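Local coordinates for protein retinol dehydratase (Spodoptera frugiperda, PDB 1FMJ) that catalyses the dehydration of retinol, probably by way of sulfotransferase chemistry, and binds retinol together with the nucleotide adenosine-3'-5'-diphosphate, at residues A[79-84]-A[280-285]; A[85-90]-A[158-163]; A[100-105]-A[290-295]. All coordinates share one frame; numbering follows the deposited sequence.

Interaction 1 of 3, residues A[79-84]-A[280-285]; sequences TQELVW and EHLNFE. With A3P (adenosine-3'-5'-diphosphate), chain G.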
# COMPACT_ATOMS: atom_id res chain seq x y z
N THR A 79 9.72 4.22 2.79
CA THR A 79 10.29 3.09 3.50
C THR A 79 11.00 2.15 2.54
O THR A 79 12.10 1.67 2.82
CB THR A 79 9.20 2.31 4.25
OG1 THR A 79 8.47 3.20 5.09
CG2 THR A 79 9.82 1.21 5.11
N GLN A 80 10.38 1.87 1.40
CA GLN A 80 11.00 0.97 0.42
C GLN A 80 12.36 1.50 -0.02
O GLN A 80 13.32 0.74 -0.14
CB GLN A 80 10.13 0.82 -0.82
CG GLN A 80 8.94 -0.08 -0.62
CD GLN A 80 8.08 -0.17 -1.84
OE1 GLN A 80 8.48 -0.72 -2.86
NE2 GLN A 80 6.88 0.40 -1.76
N GLU A 81 12.44 2.80 -0.25
CA GLU A 81 13.68 3.42 -0.69
C GLU A 81 14.74 3.36 0.40
O GLU A 81 15.88 2.98 0.14
CB GLU A 81 13.44 4.86 -1.11
CG GLU A 81 14.67 5.55 -1.72
CD GLU A 81 15.03 5.05 -3.11
OE1 GLU A 81 15.96 5.61 -3.71
OE2 GLU A 81 14.38 4.10 -3.61
N LEU A 82 14.35 3.74 1.61
CA LEU A 82 15.27 3.71 2.74
C LEU A 82 15.81 2.30 2.93
O LEU A 82 17.02 2.09 2.99
CB LEU A 82 14.56 4.15 4.03
CG LEU A 82 14.12 5.60 4.12
CD1 LEU A 82 13.33 5.82 5.42
CD2 LEU A 82 15.34 6.50 4.07
N VAL A 83 14.89 1.34 3.02
CA VAL A 83 15.24 -0.06 3.21
C VAL A 83 16.14 -0.62 2.11
O VAL A 83 17.03 -1.42 2.38
CB VAL A 83 13.96 -0.94 3.30
CG1 VAL A 83 14.31 -2.42 3.24
CG2 VAL A 83 13.21 -0.64 4.59
N TRP A 84 15.90 -0.22 0.86
CA TRP A 84 16.72 -0.75 -0.22
C TRP A 84 18.12 -0.19 -0.17
O TRP A 84 19.09 -0.92 -0.32
CB TRP A 84 16.10 -0.43 -1.59
CG TRP A 84 16.57 -1.35 -2.68
CD1 TRP A 84 16.03 -2.56 -3.02
CD2 TRP A 84 17.70 -1.16 -3.54
NE1 TRP A 84 16.75 -3.13 -4.04
CE2 TRP A 84 17.77 -2.29 -4.39
CE3 TRP A 84 18.65 -0.14 -3.69
CZ2 TRP A 84 18.76 -2.43 -5.37
CZ3 TRP A 84 19.64 -0.28 -4.67
CH2 TRP A 84 19.68 -1.42 -5.50
N GLU A 280 18.41 13.65 3.17
CA GLU A 280 18.28 14.60 2.08
C GLU A 280 17.76 13.92 0.82
O GLU A 280 17.05 14.54 0.02
CB GLU A 280 19.62 15.31 1.82
CG GLU A 280 20.83 14.40 1.63
CD GLU A 280 22.14 15.16 1.73
OE1 GLU A 280 22.34 16.14 0.97
OE2 GLU A 280 22.99 14.79 2.58
N HIS A 281 18.09 12.65 0.66
CA HIS A 281 17.63 11.89 -0.50
C HIS A 281 16.11 11.73 -0.48
O HIS A 281 15.49 11.58 -1.52
CB HIS A 281 18.28 10.50 -0.53
CG HIS A 281 17.81 9.64 -1.66
ND1 HIS A 281 18.14 9.89 -2.98
CD2 HIS A 281 17.04 8.53 -1.68
CE1 HIS A 281 17.58 8.98 -3.75
NE2 HIS A 281 16.90 8.14 -2.99
N LEU A 282 15.52 11.76 0.71
CA LEU A 282 14.09 11.60 0.82
C LEU A 282 13.35 12.91 0.93
O LEU A 282 12.18 12.94 1.29
CB LEU A 282 13.72 10.74 2.03
CG LEU A 282 14.15 9.27 2.13
CD1 LEU A 282 13.11 8.55 2.97
CD2 LEU A 282 14.24 8.62 0.76
N ASN A 283 14.04 14.02 0.64
CA ASN A 283 13.39 15.33 0.69
C ASN A 283 12.18 15.23 -0.23
O ASN A 283 12.31 14.75 -1.35
CB ASN A 283 14.36 16.41 0.21
CG ASN A 283 13.70 17.77 0.11
OD1 ASN A 283 12.96 18.05 -0.84
ND2 ASN A 283 13.97 18.62 1.09
N PHE A 284 11.03 15.71 0.22
CA PHE A 284 9.83 15.59 -0.60
C PHE A 284 9.92 16.05 -2.04
O PHE A 284 9.50 15.33 -2.94
CB PHE A 284 8.63 16.29 0.04
CG PHE A 284 7.33 16.01 -0.67
CD1 PHE A 284 6.77 14.73 -0.62
CD2 PHE A 284 6.70 16.99 -1.42
CE1 PHE A 284 5.59 14.44 -1.30
CE2 PHE A 284 5.53 16.71 -2.11
CZ PHE A 284 4.97 15.43 -2.05
N GLU A 285 10.45 17.25 -2.26
CA GLU A 285 10.55 17.74 -3.63
C GLU A 285 11.50 16.90 -4.47
O GLU A 285 11.18 16.58 -5.61
CB GLU A 285 10.96 19.22 -3.65
CG GLU A 285 9.84 20.13 -3.18
CD GLU A 285 8.63 20.08 -4.10
OE1 GLU A 285 7.48 20.15 -3.60
OE2 GLU A 285 8.83 19.99 -5.33
P1 A3P G . -0.00 12.20 0.53
O1P A3P G . -1.05 11.74 -0.40
O2P A3P G . 0.86 13.22 -0.09
O3P A3P G . -0.61 12.73 1.76
P2 A3P G . 2.47 5.04 0.03
O4P A3P G . 3.85 5.05 -0.48
O5P A3P G . 2.31 4.03 1.10
O6P A3P G . 1.51 4.80 -1.08
O5' A3P G . 2.16 6.46 0.66
C5' A3P G . 2.20 7.64 -0.11
C4' A3P G . 2.13 8.89 0.79
O4' A3P G . 3.49 9.19 1.22
C3' A3P G . 1.65 10.13 0.03
O3' A3P G . 0.90 10.96 0.95
C2' A3P G . 2.96 10.69 -0.47
O2' A3P G . 2.96 12.01 -1.02
C1' A3P G . 3.83 10.51 0.76
N9 A3P G . 5.27 10.58 0.46
C8 A3P G . 5.99 9.95 -0.54
N7 A3P G . 7.27 10.22 -0.55
C5 A3P G . 7.43 11.09 0.52
C6 A3P G . 8.56 11.77 1.08
N6 A3P G . 9.80 11.66 0.60
N1 A3P G . 8.35 12.60 2.19
C2 A3P G . 7.10 12.74 2.72
N3 A3P G . 5.95 12.15 2.28
C4 A3P G . 6.18 11.33 1.17
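His281 NE2 donates to Glu81 OE1 across 2.8 Å, with an N-H...O angle of 160°, and this histidine-carboxylate bond ties helix 76-87 to the end of helix 272-281. The acceptor lies 13° from the imidazole plane, as an in-plane N-H requires, and receives the bond on its anti side. Carboxylate and ring are nearly coplanar, although the two side chains meet at about a right angle. Glu81 reaches the ring by starting anti to its own backbone N and then bending at CG (chi2 72°), which also brings CG to the ring edge. Its other oxygen, OE2, forms a salt bridge with Arg102, and so both carboxylate oxygens are engaged in a buried setting.

Beside this polar pair, Leu82 meets Leu282, the first residue to leave helical geometry after helix 272-281. Leu282 CD1 sits against the fork of Leu82, near its CG, CD1 and CD2; the approach to CD2, 3.2 Å, is shorter than usual van der Waals contact and therefore doubtful in its exact value. The second methyl of Leu282, CD2, rests 4.0 Å from Glu81 CG. Ile259 and Ile262 of helix 255-265 also pack on Leu82.

The same turn reads the nucleotide base. Leu282 O accepts from N6 of adenosine-3'-5'-diphosphate at 2.8 Å, while Phe284 brings its ring edge to the adenine and its CE1 to 3.6 Å from O2' of the ribose. Asn283 caps the next helix through a weak bond from Glu285 N to OD1. Thr76 and Thr77, at the start of helix 76-87, bind the nucleotide as well, so both sides of the contact are connected to it. Chemically, the Arg102 charge and the imidazole N-H would both favour an ionised Glu81.

Interaction 2 of 3, residues A[85-90]-A[158-163]; sequences LIENDL and KRFVKT. With RTL (retinol), chain H.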
# COMPACT_ATOMS: atom_id res chain seq x y z
N LEU A 85 18.24 1.11 0.03
CA LEU A 85 19.55 1.74 0.08
C LEU A 85 20.38 1.22 1.25
O LEU A 85 21.57 0.96 1.10
CB LEU A 85 19.41 3.26 0.18
CG LEU A 85 19.00 3.92 -1.14
CD1 LEU A 85 18.60 5.38 -0.94
CD2 LEU A 85 20.16 3.80 -2.12
N ILE A 86 19.73 1.05 2.40
CA ILE A 86 20.40 0.56 3.60
C ILE A 86 20.89 -0.88 3.45
O ILE A 86 21.96 -1.23 3.92
CB ILE A 86 19.49 0.68 4.83
CG1 ILE A 86 19.16 2.16 5.07
CG2 ILE A 86 20.16 0.06 6.05
CD1 ILE A 86 18.27 2.43 6.27
N GLU A 87 20.09 -1.71 2.79
CA GLU A 87 20.46 -3.11 2.58
C GLU A 87 21.49 -3.20 1.46
O GLU A 87 22.19 -4.20 1.34
CB GLU A 87 19.23 -3.95 2.20
CG GLU A 87 18.16 -4.06 3.27
CD GLU A 87 18.59 -4.88 4.47
OE1 GLU A 87 19.74 -4.71 4.91
OE2 GLU A 87 17.78 -5.67 4.98
N ASN A 88 21.60 -2.15 0.64
CA ASN A 88 22.55 -2.18 -0.47
C ASN A 88 23.72 -1.20 -0.42
O ASN A 88 24.13 -0.64 -1.44
CB ASN A 88 21.80 -2.01 -1.80
CG ASN A 88 21.16 -3.31 -2.26
OD1 ASN A 88 21.85 -4.23 -2.73
ND2 ASN A 88 19.84 -3.41 -2.13
N ASP A 89 24.26 -0.98 0.78
CA ASP A 89 25.42 -0.10 0.96
C ASP A 89 25.25 1.31 0.42
O ASP A 89 26.18 1.87 -0.16
CB ASP A 89 26.64 -0.74 0.30
CG ASP A 89 26.91 -2.14 0.80
OD1 ASP A 89 27.08 -2.31 2.02
OD2 ASP A 89 26.95 -3.07 -0.03
N LEU A 90 24.07 1.88 0.61
CA LEU A 90 23.80 3.22 0.13
C LEU A 90 24.30 3.46 -1.29
O LEU A 90 24.94 4.47 -1.58
CB LEU A 90 24.40 4.27 1.07
CG LEU A 90 23.75 4.36 2.45
CD1 LEU A 90 24.37 3.32 3.37
CD2 LEU A 90 23.95 5.75 3.02
N LYS A 158 18.50 -11.33 -3.17
CA LYS A 158 17.69 -10.93 -2.03
C LYS A 158 16.34 -10.43 -2.53
O LYS A 158 16.27 -9.66 -3.49
CB LYS A 158 18.39 -9.82 -1.23
CG LYS A 158 17.55 -9.29 -0.07
CD LYS A 158 18.26 -8.16 0.68
CE LYS A 158 19.01 -8.66 1.90
NZ LYS A 158 18.13 -9.05 3.02
N ARG A 159 15.27 -10.90 -1.89
CA ARG A 159 13.93 -10.50 -2.29
C ARG A 159 13.37 -9.39 -1.42
O ARG A 159 13.31 -9.52 -0.19
CB ARG A 159 12.97 -11.70 -2.26
CG ARG A 159 13.32 -12.82 -3.22
CD ARG A 159 12.24 -13.91 -3.23
NE ARG A 159 12.04 -14.52 -1.91
CZ ARG A 159 11.23 -15.55 -1.68
NH1 ARG A 159 10.53 -16.10 -2.68
NH2 ARG A 159 11.12 -16.04 -0.45
N PHE A 160 12.97 -8.31 -2.07
CA PHE A 160 12.36 -7.17 -1.39
C PHE A 160 10.88 -7.24 -1.77
O PHE A 160 10.54 -7.16 -2.95
CB PHE A 160 12.97 -5.85 -1.87
CG PHE A 160 14.37 -5.61 -1.36
CD1 PHE A 160 15.47 -6.14 -2.04
CD2 PHE A 160 14.58 -4.90 -0.19
CE1 PHE A 160 16.76 -5.95 -1.56
CE2 PHE A 160 15.87 -4.70 0.31
CZ PHE A 160 16.97 -5.23 -0.37
N VAL A 161 10.03 -7.42 -0.78
CA VAL A 161 8.60 -7.54 -1.02
C VAL A 161 7.79 -6.38 -0.48
O VAL A 161 7.92 -6.00 0.69
CB VAL A 161 8.04 -8.83 -0.39
CG1 VAL A 161 6.57 -9.00 -0.79
CG2 VAL A 161 8.86 -10.03 -0.83
N LYS A 162 6.94 -5.83 -1.34
CA LYS A 162 6.05 -4.74 -0.95
C LYS A 162 4.67 -5.35 -0.85
O LYS A 162 4.27 -6.13 -1.72
CB LYS A 162 6.04 -3.65 -2.02
CG LYS A 162 4.83 -2.73 -1.96
CD LYS A 162 4.77 -1.82 -3.17
CE LYS A 162 3.51 -1.00 -3.19
NZ LYS A 162 3.47 -0.09 -4.35
N THR A 163 3.92 -5.02 0.20
CA THR A 163 2.59 -5.58 0.31
C THR A 163 1.66 -4.74 1.17
O THR A 163 2.10 -4.03 2.08
CB THR A 163 2.61 -7.03 0.90
OG1 THR A 163 1.29 -7.59 0.82
CG2 THR A 163 3.02 -7.01 2.36
C1 RTL H . -5.32 0.02 -13.92
C2 RTL H . -6.57 -0.67 -14.56
C3 RTL H . -6.28 -2.08 -15.06
C4 RTL H . -5.03 -2.95 -15.12
C5 RTL H . -3.93 -2.12 -14.46
C6 RTL H . -3.99 -0.83 -13.92
C7 RTL H . -2.82 -0.15 -13.30
C8 RTL H . -2.41 -0.35 -12.01
C9 RTL H . -1.25 0.31 -11.39
C10 RTL H . -0.97 -0.01 -10.07
C11 RTL H . 0.11 0.48 -9.19
C12 RTL H . -0.38 0.85 -7.95
C13 RTL H . 0.19 1.40 -6.71
C14 RTL H . -0.34 1.76 -5.50
C15 RTL H . -0.35 0.78 -4.40
O1 RTL H . 0.80 0.81 -3.67
C16 RTL H . -5.88 0.31 -12.51
C17 RTL H . -5.23 1.35 -14.69
C18 RTL H . -2.61 -2.91 -14.49
C19 RTL H . -0.42 1.32 -12.20
C20 RTL H . 1.70 1.55 -6.95
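Phe160, on strand 160-163 of the parallel five-stranded sheet at the core of this sulfotransferase fold, points its ring at the C-terminal end of helix 76-87 and is met there by Glu87 and Asn88. That helix follows strand 66-70, which neighbours strand 160-163 in the sheet, so the contact is helix-on-sheet packing of a P-loop-type alpha/beta domain.

The tight part is built round the phenyl ring, chiefly by carbon atoms of Glu87. Glu87 CB lies at the ring edge, in its plane, 3.7 Å from Phe160 CZ, and Glu87 CG stands 3.8 Å from Phe160 CE2. The Asn88 side chain and the phenyl group run toward each other, with Asn88 ND2 at 3.8 Å from Phe160 CZ and the amide plane turned 37° from the ring; the approach is oblique. This nitrogen also donates to Trp84 O, which anchors the amide to the last turn of the helix. Trp84 and Tyr103 meet the aromatic ring with their own rings, completing a small aromatic cluster.

The polar side is looser and partly exposed. Glu87, its CG beside the backbone N (chi1 -64°), bends at chi2 and turns its carboxylate beyond the phenyl ring. OE2 then faces Lys158 NZ at 3.9 Å, a long salt bridge at most. Each charge has a stronger partner: Glu87 OE1 pairs with Lys268, and Lys158 NZ is hydrogen-bonded to Thr64 O. The cross-segment pair therefore probably adds no more than a modest electrostatic attraction, whereas the ring contact supplies the fit.

Two residues along the strand from Phe160, Lys162 belongs to the retinol pocket. Its chain is extended beyond CG, which carries NZ well clear of the strand, past Gln80, to the substrate alcohol: Lys162 NZ hydrogen-bonds to retinol O1 at 2.9 Å.

Interaction 3 of 3, residues A[100-105]-A[290-295]; sequences SLRYIY and NGAVNM. With RTL (retinol), chain H.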
# COMPACT_ATOMS: atom_id res chain seq x y z
N SER A 100 9.64 -0.30 -8.91
CA SER A 100 8.80 -1.43 -9.30
C SER A 100 9.63 -2.63 -9.77
O SER A 100 9.10 -3.73 -9.89
CB SER A 100 7.82 -1.01 -10.39
OG SER A 100 8.50 -0.52 -11.53
N LEU A 101 10.91 -2.42 -10.03
CA LEU A 101 11.80 -3.50 -10.45
C LEU A 101 12.63 -3.99 -9.26
O LEU A 101 13.17 -5.09 -9.27
CB LEU A 101 12.73 -3.04 -11.58
CG LEU A 101 12.27 -3.20 -13.05
CD1 LEU A 101 10.82 -2.77 -13.21
CD2 LEU A 101 13.17 -2.38 -13.96
N ARG A 102 12.75 -3.16 -8.23
CA ARG A 102 13.55 -3.53 -7.07
C ARG A 102 12.71 -4.28 -6.03
O ARG A 102 13.25 -5.00 -5.18
CB ARG A 102 14.19 -2.28 -6.46
CG ARG A 102 15.38 -1.75 -7.29
CD ARG A 102 15.97 -0.47 -6.69
NE ARG A 102 15.14 0.69 -6.97
CZ ARG A 102 15.02 1.75 -6.18
NH1 ARG A 102 15.68 1.80 -5.02
NH2 ARG A 102 14.23 2.75 -6.54
N TYR A 103 11.40 -4.12 -6.11
CA TYR A 103 10.46 -4.77 -5.20
C TYR A 103 9.39 -5.53 -5.96
O TYR A 103 8.98 -5.13 -7.05
CB TYR A 103 9.75 -3.73 -4.32
CG TYR A 103 10.53 -3.24 -3.12
CD1 TYR A 103 11.53 -2.29 -3.25
CD2 TYR A 103 10.23 -3.72 -1.85
CE1 TYR A 103 12.22 -1.82 -2.14
CE2 TYR A 103 10.91 -3.26 -0.73
CZ TYR A 103 11.90 -2.31 -0.88
OH TYR A 103 12.55 -1.85 0.23
N ILE A 104 8.93 -6.63 -5.38
CA ILE A 104 7.84 -7.38 -5.98
C ILE A 104 6.64 -6.93 -5.18
O ILE A 104 6.66 -6.94 -3.95
CB ILE A 104 8.00 -8.90 -5.81
CG1 ILE A 104 9.14 -9.41 -6.70
CG2 ILE A 104 6.67 -9.60 -6.17
CD1 ILE A 104 9.40 -10.88 -6.57
N TYR A 105 5.61 -6.50 -5.89
CA TYR A 105 4.39 -6.05 -5.26
C TYR A 105 3.55 -7.30 -5.13
O TYR A 105 2.90 -7.72 -6.08
CB TYR A 105 3.72 -5.01 -6.17
CG TYR A 105 2.54 -4.30 -5.58
CD1 TYR A 105 1.91 -3.28 -6.29
CD2 TYR A 105 2.02 -4.65 -4.33
CE1 TYR A 105 0.80 -2.62 -5.78
CE2 TYR A 105 0.91 -4.01 -3.81
CZ TYR A 105 0.30 -2.99 -4.54
OH TYR A 105 -0.81 -2.34 -4.05
N ASN A 290 11.67 12.31 -8.56
CA ASN A 290 12.60 11.21 -8.75
C ASN A 290 11.84 10.16 -9.56
O ASN A 290 11.05 9.39 -9.01
CB ASN A 290 13.01 10.63 -7.39
CG ASN A 290 14.15 9.63 -7.49
OD1 ASN A 290 14.25 8.88 -8.46
ND2 ASN A 290 15.00 9.60 -6.48
N GLY A 291 12.08 10.17 -10.87
CA GLY A 291 11.42 9.23 -11.76
C GLY A 291 11.54 7.77 -11.39
O GLY A 291 10.74 6.95 -11.84
N ALA A 292 12.53 7.42 -10.58
CA ALA A 292 12.69 6.02 -10.19
C ALA A 292 11.61 5.58 -9.21
O ALA A 292 11.36 4.38 -9.04
CB ALA A 292 14.08 5.80 -9.58
N VAL A 293 10.95 6.55 -8.57
CA VAL A 293 9.93 6.23 -7.59
C VAL A 293 8.59 6.95 -7.75
O VAL A 293 7.61 6.56 -7.12
CB VAL A 293 10.44 6.53 -6.15
CG1 VAL A 293 11.74 5.79 -5.89
CG2 VAL A 293 10.64 8.04 -5.97
N ASN A 294 8.53 7.99 -8.58
CA ASN A 294 7.28 8.72 -8.72
C ASN A 294 6.25 8.14 -9.68
O ASN A 294 5.19 8.74 -9.87
CB ASN A 294 7.56 10.19 -9.08
CG ASN A 294 8.22 10.35 -10.43
OD1 ASN A 294 8.12 9.49 -11.29
ND2 ASN A 294 8.89 11.48 -10.62
N MET A 295 6.57 7.00 -10.27
CA MET A 295 5.67 6.32 -11.20
C MET A 295 5.23 7.16 -12.39
O MET A 295 4.24 6.83 -13.05
CB MET A 295 4.43 5.83 -10.44
CG MET A 295 4.72 4.84 -9.32
SD MET A 295 5.18 3.19 -9.90
CE MET A 295 3.68 2.31 -9.65
C1 RTL H . -5.32 0.02 -13.92
C2 RTL H . -6.57 -0.67 -14.56
C3 RTL H . -6.28 -2.08 -15.06
C4 RTL H . -5.03 -2.95 -15.12
C5 RTL H . -3.93 -2.12 -14.46
C6 RTL H . -3.99 -0.83 -13.92
C7 RTL H . -2.82 -0.15 -13.30
C8 RTL H . -2.41 -0.35 -12.01
C9 RTL H . -1.25 0.31 -11.39
C10 RTL H . -0.97 -0.01 -10.07
C11 RTL H . 0.11 0.48 -9.19
C12 RTL H . -0.38 0.85 -7.95
C13 RTL H . 0.19 1.40 -6.71
C14 RTL H . -0.34 1.76 -5.50
C15 RTL H . -0.35 0.78 -4.40
O1 RTL H . 0.80 0.81 -3.67
C16 RTL H . -5.88 0.31 -12.51
C17 RTL H . -5.23 1.35 -14.69
C18 RTL H . -2.61 -2.91 -14.49
C19 RTL H . -0.42 1.32 -12.20
C20 RTL H . 1.70 1.55 -6.95
O HOH W 1 8.64 2.54 -9.81
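In the sulfotransferase domain, the guanidinium of Arg102 meets Val293 and Ala292 at its edge, near its plane: NH2 is 4.0 Å from Val293 CG1 and 4.1 Å from Ala292 O, contacts too long for hydrogen bonds. The guanidinium also makes a cation-pi contact with Trp84 and is salt-bridged through NH1 to Glu81. The opposing loop is shaped by an Asx turn, in which Asn290 OD1 accepts from Ala292 N at 3.1 Å; Asn290 O takes two further bonds, from Val293 N and Asn294 N. A water spans the segments, accepting from Ser100 N and donating weakly to Ala292 O.

Both segments continue into the retinol pocket. Tyr105, with CG anti to its backbone N (chi1 -172°), extends its ring obliquely to the alcohol end, where OH lies 3.2 Å from retinol C15. Lys162 is in cation-pi contact with this ring. Replacing Tyr105 by an alanine would probably leave C15 without that neighbour and Lys162 without its aromatic partner, so that the alcohol end, though still held at O1 by Lys162 and His164, is less closely confined. From the other segment Met295, bent at chi2 and chi3, sets its terminal methyl CE 3.4 Å from retinol C20.

The three contacts form a triangle with centres about 12 Å apart, on the same side of the chain's centre and within the sulfotransferase domain. Helix 76-87 serves interactions 1 and 2, and interaction 2 is nested within the loop that interaction 1 closes. Interaction 3 crosses both, since its segments alternate with theirs along the chain. Interactions 2 and 3 meet in the parallel sheet, where strands 104-105 and 160-163 are neighbours; Ile104 exchanges backbone bonds with Phe160 and Lys162. Between interactions 1 and 3, Tyr103 OH probably hydrogen-bonds to Gln80 O. Interaction 1 touches the nucleotide while interactions 2 and 3 touch retinol, so connected packing joins the two pockets.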